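PDB 3TW5: transglutaminase elicitor from Phytophthora sojae, which probably catalyses the cross-linking of glutamine and lysine side chains in proteins, and is recognised by plants as a pathogen-associated molecular pattern. Local coordinates for residues 255-267 against 309-323. The protein carries 1 engineered substitution. Sequence-based numbering, arbitrary orientation.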
ATOM      1  N   PHE A 255      19.989  12.382 -22.948  1.00 37.02           N
ATOM      2  CA  PHE A 255      18.902  11.419 -22.743  1.00 36.76           C
ATOM      3  C   PHE A 255      18.076  11.081 -23.982  1.00 36.90           C
ATOM      4  O   PHE A 255      17.339  10.091 -23.979  1.00 36.97           O
ATOM      5  CB  PHE A 255      18.000  11.870 -21.589  1.00 36.38           C
ATOM      6  CG  PHE A 255      18.697  11.899 -20.259  1.00 35.81           C
ATOM      7  CD1 PHE A 255      18.867  10.729 -19.522  1.00 35.41           C
ATOM      8  CD2 PHE A 255      19.198  13.091 -19.748  1.00 35.47           C
ATOM      9  CE1 PHE A 255      19.520  10.746 -18.295  1.00 35.03           C
ATOM     10  CE2 PHE A 255      19.851  13.119 -18.519  1.00 35.19           C
ATOM     11  CZ  PHE A 255      20.011  11.944 -17.792  1.00 35.03           C
ATOM     12  N   TYR A 256      18.200  11.886 -25.035  1.00 37.04           N
ATOM     13  CA  TYR A 256      17.380  11.693 -26.233  1.00 37.45           C
ATOM     14  C   TYR A 256      18.168  11.735 -27.543  1.00 37.82           C
ATOM     15  O   TYR A 256      17.668  11.308 -28.589  1.00 38.00           O
ATOM     16  CB  TYR A 256      16.204  12.684 -26.247  1.00 37.33           C
ATOM     17  CG  TYR A 256      15.372  12.612 -24.984  1.00 37.30           C
ATOM     18  CD1 TYR A 256      14.477  11.562 -24.777  1.00 37.16           C
ATOM     19  CD2 TYR A 256      15.507  13.572 -23.980  1.00 37.17           C
ATOM     20  CE1 TYR A 256      13.730  11.474 -23.613  1.00 37.30           C
ATOM     21  CE2 TYR A 256      14.760  13.493 -22.807  1.00 37.26           C
ATOM     22  CZ  TYR A 256      13.874  12.442 -22.634  1.00 37.30           C
ATOM     23  OH  TYR A 256      13.129  12.350 -21.483  1.00 37.61           O
ATOM     24  N   GLY A 257      19.400  12.231 -27.478  1.00 38.16           N
ATOM     25  CA  GLY A 257      20.245  12.356 -28.662  1.00 38.62           C
ATOM     26  C   GLY A 257      19.800  13.484 -29.574  1.00 38.97           C
ATOM     27  O   GLY A 257      19.941  13.398 -30.796  1.00 39.05           O
ATOM     28  N   LEU A 258      19.267  14.544 -28.974  1.00 39.29           N
ATOM     29  CA  LEU A 258      18.722  15.669 -29.726  1.00 39.75           C
ATOM     30  C   LEU A 258      19.439  16.971 -29.386  1.00 40.08           C
ATOM     31  O   LEU A 258      19.952  17.137 -28.276  1.00 40.21           O
ATOM     32  CB  LEU A 258      17.222  15.813 -29.452  1.00 39.72           C
ATOM     33  CG  LEU A 258      16.301  14.632 -29.770  1.00 39.64           C
ATOM     34  CD1 LEU A 258      14.970  14.813 -29.070  1.00 39.69           C
ATOM     35  CD2 LEU A 258      16.099  14.468 -31.269  1.00 39.51           C
ATOM     36  N   GLU A 259      19.465  17.894 -30.343  1.00 40.46           N
ATOM     37  CA  GLU A 259      20.112  19.189 -30.142  1.00 40.89           C
ATOM     38  C   GLU A 259      19.237  20.163 -29.359  1.00 40.68           C
ATOM     39  O   GLU A 259      19.749  21.081 -28.716  1.00 40.88           O
ATOM     40  CB  GLU A 259      20.553  19.792 -31.476  1.00 41.18           C
ATOM     41  CG  GLU A 259      21.803  19.125 -32.044  1.00 42.72           C
ATOM     42  CD  GLU A 259      22.063  19.461 -33.507  1.00 44.12           C
ATOM     43  OE1 GLU A 259      21.201  20.113 -34.150  1.00 44.60           O
ATOM     44  OE2 GLU A 259      23.138  19.059 -34.017  1.00 44.80           O
ATOM     45  N   ALA A 260      17.921  19.951 -29.411  1.00 40.42           N
ATOM     46  CA  ALA A 260      16.967  20.765 -28.659  1.00 40.08           C
ATOM     47  C   ALA A 260      16.027  19.900 -27.820  1.00 39.97           C
ATOM     48  O   ALA A 260      15.678  18.784 -28.213  1.00 39.90           O
ATOM     49  CB  ALA A 260      16.175  21.661 -29.598  1.00 40.04           C
ATOM     50  N   TYR A 261      15.630  20.427 -26.663  1.00 39.80           N
ATOM     51  CA  TYR A 261      14.682  19.758 -25.772  1.00 39.60           C
ATOM     52  C   TYR A 261      13.250  19.895 -26.303  1.00 39.64           C
ATOM     53  O   TYR A 261      12.737  21.008 -26.423  1.00 39.65           O
ATOM     54  CB  TYR A 261      14.796  20.333 -24.358  1.00 39.45           C
ATOM     55  CG  TYR A 261      14.004  19.590 -23.305  1.00 39.12           C
ATOM     56  CD1 TYR A 261      14.453  18.371 -22.796  1.00 38.95           C
ATOM     57  CD2 TYR A 261      12.816  20.116 -22.800  1.00 38.83           C
ATOM     58  CE1 TYR A 261      13.735  17.688 -21.822  1.00 38.72           C
ATOM     59  CE2 TYR A 261      12.090  19.441 -21.823  1.00 38.72           C
ATOM     60  CZ  TYR A 261      12.556  18.229 -21.342  1.00 38.67           C
ATOM     61  OH  TYR A 261      11.848  17.558 -20.380  1.00 38.51           O
ATOM     62  N   PRO A 262      12.600  18.763 -26.619  1.00 39.70           N
ATOM     63  CA  PRO A 262      11.301  18.821 -27.287  1.00 39.81           C
ATOM     64  C   PRO A 262      10.068  18.769 -26.373  1.00 39.92           C
ATOM     65  O   PRO A 262       8.995  19.196 -26.786  1.00 40.08           O
ATOM     66  CB  PRO A 262      11.331  17.583 -28.180  1.00 39.77           C
ATOM     67  CG  PRO A 262      12.194  16.599 -27.427  1.00 39.65           C
ATOM     68  CD  PRO A 262      13.087  17.376 -26.494  1.00 39.62           C
ATOM     69  N   TRP A 263      10.229  18.269 -25.151  1.00 40.02           N
ATOM     70  CA  TRP A 263       9.096  17.851 -24.320  1.00 40.10           C
ATOM     71  C   TRP A 263       8.295  18.960 -23.631  1.00 40.21           C
ATOM     72  O   TRP A 263       7.227  18.695 -23.078  1.00 40.44           O
ATOM     73  CB  TRP A 263       9.556  16.820 -23.289  1.00 40.12           C
ATOM     74  CG  TRP A 263      10.309  15.683 -23.901  1.00 40.35           C
ATOM     75  CD1 TRP A 263      11.650  15.454 -23.820  1.00 40.36           C
ATOM     76  CD2 TRP A 263       9.769  14.626 -24.707  1.00 40.49           C
ATOM     77  NE1 TRP A 263      11.980  14.318 -24.516  1.00 40.50           N
ATOM     78  CE2 TRP A 263      10.844  13.788 -25.070  1.00 40.62           C
ATOM     79  CE3 TRP A 263       8.480  14.301 -25.151  1.00 40.56           C
ATOM     80  CZ2 TRP A 263      10.673  12.644 -25.859  1.00 40.78           C
ATOM     81  CZ3 TRP A 263       8.309  13.165 -25.935  1.00 40.70           C
ATOM     82  CH2 TRP A 263       9.401  12.350 -26.280  1.00 40.73           C
ATOM     83  N   ASN A 264       8.805  20.188 -23.660  1.00 40.34           N
ATOM     84  CA  ASN A 264       8.123  21.331 -23.048  1.00 40.38           C
ATOM     85  C   ASN A 264       8.696  22.654 -23.536  1.00 40.44           C
ATOM     86  O   ASN A 264       9.812  23.032 -23.166  1.00 40.68           O
ATOM     87  CB  ASN A 264       8.201  21.262 -21.518  1.00 40.34           C
ATOM     88  CG  ASN A 264       7.265  22.250 -20.830  1.00 40.56           C
ATOM     89  OD1 ASN A 264       6.809  23.224 -21.429  1.00 40.89           O
ATOM     90  ND2 ASN A 264       6.981  21.999 -19.559  1.00 40.67           N
ATOM     91  N   ALA A 265       7.919  23.359 -24.356  1.00 40.44           N
ATOM     92  CA  ALA A 265       8.327  24.650 -24.907  1.00 40.27           C
ATOM     93  C   ALA A 265       8.618  25.673 -23.813  1.00 40.22           C
ATOM     94  O   ALA A 265       9.513  26.504 -23.958  1.00 40.39           O
ATOM     95  CB  ALA A 265       7.262  25.177 -25.852  1.00 40.34           C
ATOM     96  N   ALA A 266       7.870  25.585 -22.716  1.00 40.12           N
ATOM     97  CA  ALA A 266       7.958  26.544 -21.616  1.00 40.02           C
ATOM     98  C   ALA A 266       9.111  26.272 -20.647  1.00 40.02           C
ATOM     99  O   ALA A 266       9.399  27.105 -19.779  1.00 40.18           O
ATOM    100  CB  ALA A 266       6.632  26.601 -20.862  1.00 39.93           C
ATOM    101  N   ALA A 267       9.763  25.117 -20.794  1.00 39.82           N
ATOM    102  CA  ALA A 267      10.865  24.723 -19.913  1.00 39.59           C
ATOM    103  C   ALA A 267      12.118  25.557 -20.174  1.00 39.51           C
ATOM    104  O   ALA A 267      12.564  25.674 -21.320  1.00 39.63           O
ATOM    105  CB  ALA A 267      11.166  23.242 -20.068  1.00 39.54           C
ATOM    106  N   GLU A 309      11.569  19.682 -15.149  1.00 38.66           N
ATOM    107  CA  GLU A 309      11.561  20.912 -15.935  1.00 39.23           C
ATOM    108  C   GLU A 309      11.328  22.121 -15.040  1.00 39.65           C
ATOM    109  O   GLU A 309      10.366  22.161 -14.269  1.00 39.74           O
ATOM    110  CB  GLU A 309      10.499  20.850 -17.028  1.00 39.08           C
ATOM    111  CG  GLU A 309      10.758  19.792 -18.079  1.00 39.34           C
ATOM    112  CD  GLU A 309       9.497  19.366 -18.802  1.00 39.41           C
ATOM    113  OE1 GLU A 309       8.455  20.028 -18.629  1.00 39.45           O
ATOM    114  OE2 GLU A 309       9.546  18.366 -19.545  1.00 39.59           O
ATOM    115  N   LEU A 310      12.224  23.099 -15.149  1.00 40.27           N
ATOM    116  CA  LEU A 310      12.170  24.318 -14.347  1.00 40.74           C
ATOM    117  C   LEU A 310      11.934  25.542 -15.220  1.00 41.14           C
ATOM    118  O   LEU A 310      12.412  25.606 -16.353  1.00 41.31           O
ATOM    119  CB  LEU A 310      13.475  24.487 -13.567  1.00 40.58           C
ATOM    120  CG  LEU A 310      13.624  23.905 -12.156  1.00 40.64           C
ATOM    121  CD1 LEU A 310      13.210  22.439 -12.051  1.00 40.61           C
ATOM    122  CD2 LEU A 310      15.059  24.081 -11.680  1.00 40.58           C
ATOM    123  N   ASP A 311      11.185  26.509 -14.698  1.00 41.77           N
ATOM    124  CA  ASP A 311      11.056  27.811 -15.351  1.00 42.44           C
ATOM    125  C   ASP A 311      12.135  28.761 -14.813  1.00 42.75           C
ATOM    126  O   ASP A 311      13.029  28.330 -14.080  1.00 42.77           O
ATOM    127  CB  ASP A 311       9.641  28.388 -15.173  1.00 42.42           C
ATOM    128  CG  ASP A 311       9.321  28.756 -13.726  1.00 42.62           C
ATOM    129  OD1 ASP A 311      10.147  28.502 -12.822  1.00 42.68           O
ATOM    130  OD2 ASP A 311       8.224  29.309 -13.495  1.00 42.84           O
ATOM    131  N   ASP A 312      12.047  30.040 -15.173  1.00 43.25           N
ATOM    132  CA  ASP A 312      13.008  31.046 -14.708  1.00 43.67           C
ATOM    133  C   ASP A 312      13.080  31.167 -13.187  1.00 43.63           C
ATOM    134  O   ASP A 312      14.169  31.289 -12.625  1.00 43.68           O
ATOM    135  CB  ASP A 312      12.700  32.408 -15.326  1.00 44.05           C
ATOM    136  CG  ASP A 312      13.086  32.482 -16.786  1.00 44.69           C
ATOM    137  OD1 ASP A 312      12.357  33.145 -17.557  1.00 45.42           O
ATOM    138  OD2 ASP A 312      14.115  31.876 -17.164  1.00 45.30           O
ATOM    139  N   ALA A 313      11.922  31.123 -12.531  1.00 43.60           N
ATOM    140  CA  ALA A 313      11.845  31.225 -11.074  1.00 43.53           C
ATOM    141  C   ALA A 313      12.298  29.944 -10.370  1.00 43.50           C
ATOM    142  O   ALA A 313      12.265  29.861  -9.140  1.00 43.67           O
ATOM    143  CB  ALA A 313      10.430  31.605 -10.639  1.00 43.54           C
ATOM    144  N   GLY A 314      12.721  28.951 -11.152  1.00 43.36           N
ATOM    145  CA  GLY A 314      13.189  27.675 -10.610  1.00 43.23           C
ATOM    146  C   GLY A 314      12.060  26.828 -10.058  1.00 43.18           C
ATOM    147  O   GLY A 314      12.260  26.018  -9.147  1.00 43.17           O
ATOM    148  N   GLU A 315      10.870  27.023 -10.618  1.00 43.07           N
ATOM    149  CA  GLU A 315       9.682  26.299 -10.198  1.00 43.08           C
ATOM    150  C   GLU A 315       9.451  25.090 -11.101  1.00 42.65           C
ATOM    151  O   GLU A 315       9.604  25.183 -12.318  1.00 42.55           O
ATOM    152  CB  GLU A 315       8.472  27.234 -10.213  1.00 43.39           C
ATOM    153  CG  GLU A 315       7.281  26.718  -9.427  1.00 44.48           C
ATOM    154  CD  GLU A 315       6.372  27.828  -8.927  1.00 45.28           C
ATOM    155  OE1 GLU A 315       6.823  28.646  -8.091  1.00 45.81           O
ATOM    156  OE2 GLU A 315       5.198  27.869  -9.359  1.00 45.57           O
ATOM    157  N   ILE A 316       9.096  23.960 -10.494  1.00 42.24           N
ATOM    158  CA  ILE A 316       8.837  22.727 -11.234  1.00 41.88           C
ATOM    159  C   ILE A 316       7.544  22.852 -12.037  1.00 41.81           C
ATOM    160  O   ILE A 316       6.462  23.026 -11.469  1.00 41.83           O
ATOM    161  CB  ILE A 316       8.751  21.496 -10.304  1.00 41.77           C
ATOM    162  CG1 ILE A 316       9.975  21.414  -9.392  1.00 41.50           C
ATOM    163  CG2 ILE A 316       8.615  20.221 -11.128  1.00 41.89           C
ATOM    164  CD1 ILE A 316       9.767  20.562  -8.165  1.00 41.09           C
ATOM    165  N   ILE A 317       7.674  22.766 -13.359  1.00 41.65           N
ATOM    166  CA  ILE A 317       6.537  22.909 -14.272  1.00 41.46           C
ATOM    167  C   ILE A 317       6.269  21.637 -15.079  1.00 41.53           C
ATOM    168  O   ILE A 317       5.284  21.555 -15.819  1.00 41.54           O
ATOM    169  CB  ILE A 317       6.717  24.103 -15.239  1.00 41.29           C
ATOM    170  CG1 ILE A 317       7.999  23.950 -16.064  1.00 41.12           C
ATOM    171  CG2 ILE A 317       6.700  25.419 -14.472  1.00 41.45           C
ATOM    172  CD1 ILE A 317       7.984  24.718 -17.367  1.00 41.09           C
ATOM    173  N   GLY A 318       7.149  20.650 -14.931  1.00 41.46           N
ATOM    174  CA  GLY A 318       7.046  19.410 -15.687  1.00 41.44           C
ATOM    175  C   GLY A 318       8.198  18.460 -15.450  1.00 41.44           C
ATOM    176  O   GLY A 318       9.053  18.706 -14.601  1.00 41.50           O
ATOM    177  N   GLY A 319       8.214  17.366 -16.204  1.00 41.53           N
ATOM    178  CA  GLY A 319       9.225  16.333 -16.038  1.00 41.67           C
ATOM    179  C   GLY A 319       9.154  15.242 -17.086  1.00 41.82           C
ATOM    180  O   GLY A 319       8.202  15.182 -17.869  1.00 41.89           O
ATOM    181  N   GLU A 320      10.176  14.388 -17.097  1.00 41.93           N
ATOM    182  CA  GLU A 320      10.247  13.226 -17.984  1.00 42.17           C
ATOM    183  C   GLU A 320      10.988  12.088 -17.291  1.00 42.34           C
ATOM    184  O   GLU A 320      12.022  12.316 -16.669  1.00 42.45           O
ATOM    185  CB  GLU A 320      10.971  13.579 -19.289  1.00 42.06           C
ATOM    186  CG  GLU A 320      10.160  14.400 -20.295  1.00 42.17           C
ATOM    187  CD  GLU A 320       9.020  13.619 -20.942  1.00 42.22           C
ATOM    188  OE1 GLU A 320       9.076  12.370 -20.971  1.00 42.31           O
ATOM    189  OE2 GLU A 320       8.071  14.264 -21.435  1.00 42.17           O
ATOM    190  N   TRP A 321      10.459  10.871 -17.398  1.00 42.64           N
ATOM    191  CA  TRP A 321      11.129   9.688 -16.853  1.00 43.00           C
ATOM    192  C   TRP A 321      12.310   9.276 -17.736  1.00 43.57           C
ATOM    193  O   TRP A 321      12.225   9.340 -18.964  1.00 43.66           O
ATOM    194  CB  TRP A 321      10.156   8.514 -16.738  1.00 42.75           C
ATOM    195  CG  TRP A 321       8.994   8.720 -15.808  1.00 42.11           C
ATOM    196  CD1 TRP A 321       7.695   8.936 -16.161  1.00 41.92           C
ATOM    197  CD2 TRP A 321       9.021   8.702 -14.375  1.00 41.69           C
ATOM    198  NE1 TRP A 321       6.912   9.059 -15.041  1.00 41.57           N
ATOM    199  CE2 TRP A 321       7.701   8.923 -13.930  1.00 41.59           C
ATOM    200  CE3 TRP A 321      10.034   8.528 -13.424  1.00 41.57           C
ATOM    201  CZ2 TRP A 321       7.364   8.975 -12.575  1.00 41.46           C
ATOM    202  CZ3 TRP A 321       9.698   8.580 -12.073  1.00 41.36           C
ATOM    203  CH2 TRP A 321       8.374   8.802 -11.664  1.00 41.37           C
ATOM    204  N   VAL A 322      13.405   8.854 -17.107  1.00 44.41           N
ATOM    205  CA  VAL A 322      14.598   8.386 -17.828  1.00 45.27           C
ATOM    206  C   VAL A 322      15.149   7.089 -17.222  1.00 46.12           C
ATOM    207  O   VAL A 322      14.627   6.599 -16.220  1.00 46.20           O
ATOM    208  CB  VAL A 322      15.726   9.463 -17.877  1.00 45.09           C
ATOM    209  CG1 VAL A 322      15.263  10.723 -18.605  1.00 44.86           C
ATOM    210  CG2 VAL A 322      16.237   9.798 -16.479  1.00 44.90           C
ATOM    211  N   TYR A 323      16.200   6.546 -17.841  1.00 47.32           N
ATOM    212  CA  TYR A 323      16.932   5.371 -17.335  1.00 48.58           C
ATOM    213  C   TYR A 323      16.058   4.172 -16.949  1.00 49.28           C
ATOM    214  O   TYR A 323      16.300   3.520 -15.923  1.00 49.49           O
ATOM    215  CB  TYR A 323      17.845   5.743 -16.151  1.00 48.68           C
ATOM    216  CG  TYR A 323      19.169   6.381 -16.514  1.00 49.22           C
ATOM    217  CD1 TYR A 323      19.822   6.068 -17.709  1.00 49.65           C
ATOM    218  CD2 TYR A 323      19.792   7.274 -15.639  1.00 49.50           C
ATOM    219  CE1 TYR A 323      21.047   6.653 -18.037  1.00 50.10           C
ATOM    220  CE2 TYR A 323      21.018   7.863 -15.953  1.00 49.83           C
ATOM    221  CZ  TYR A 323      21.640   7.547 -17.154  1.00 50.09           C
ATOM    222  OH  TYR A 323      22.852   8.119 -17.475  1.00 50.37           O
TER
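From Phe255 to Ala267 the chain leaves the end of helix 248-256 and loops over the β-hairpin of strands 299-310 and 316-321, its CA atoms 7.2 Å from the hairpin at Phe255 and Val322 and 5.5 Å at Ala267 and Asp311. The hairpin belongs to the large antiparallel sheet, and the loop runs on into strand 269-280 of that sheet, so the contact joins a helix-to-strand connection to one face of the sheet, far from the chain's centre. The carboxylate of Glu309 is held at both oxygens. Tyr261 OH donates to OE2 at 2.6 Å, on its anti side, with ring and carboxylate planes 82° apart. Asn264 ND2 reaches OE1 at 2.6 Å, nearly in its own amide plane but from above that of the carboxylate. With CG anti to the backbone N (chi1 -168°), Asn264 sends its amide to the hairpin while OD1 accepts from Ala266 N in an Asx turn, which fixes the amide's rotation. Ile317 CD1 packs beside this amide and against Ala266 and Ala267. Glu320, bent at chi2, lays CG and its carboxylate over one face of the Trp263 indole; Pro262 lies on the opposite face. The N-terminal amine of Glu1 bonds to OE2 of both Glu309 and Glu320, and its positive charge would be expected to favour their ionised forms. Near the helix end, Phe255 CD1 meets Val322 CG1 at 3.7 Å, and the Phe255 edge points at the face of Tyr323 in a T-shaped pair, planes at 71°, with CE1 4.0 Å from Tyr323 CZ.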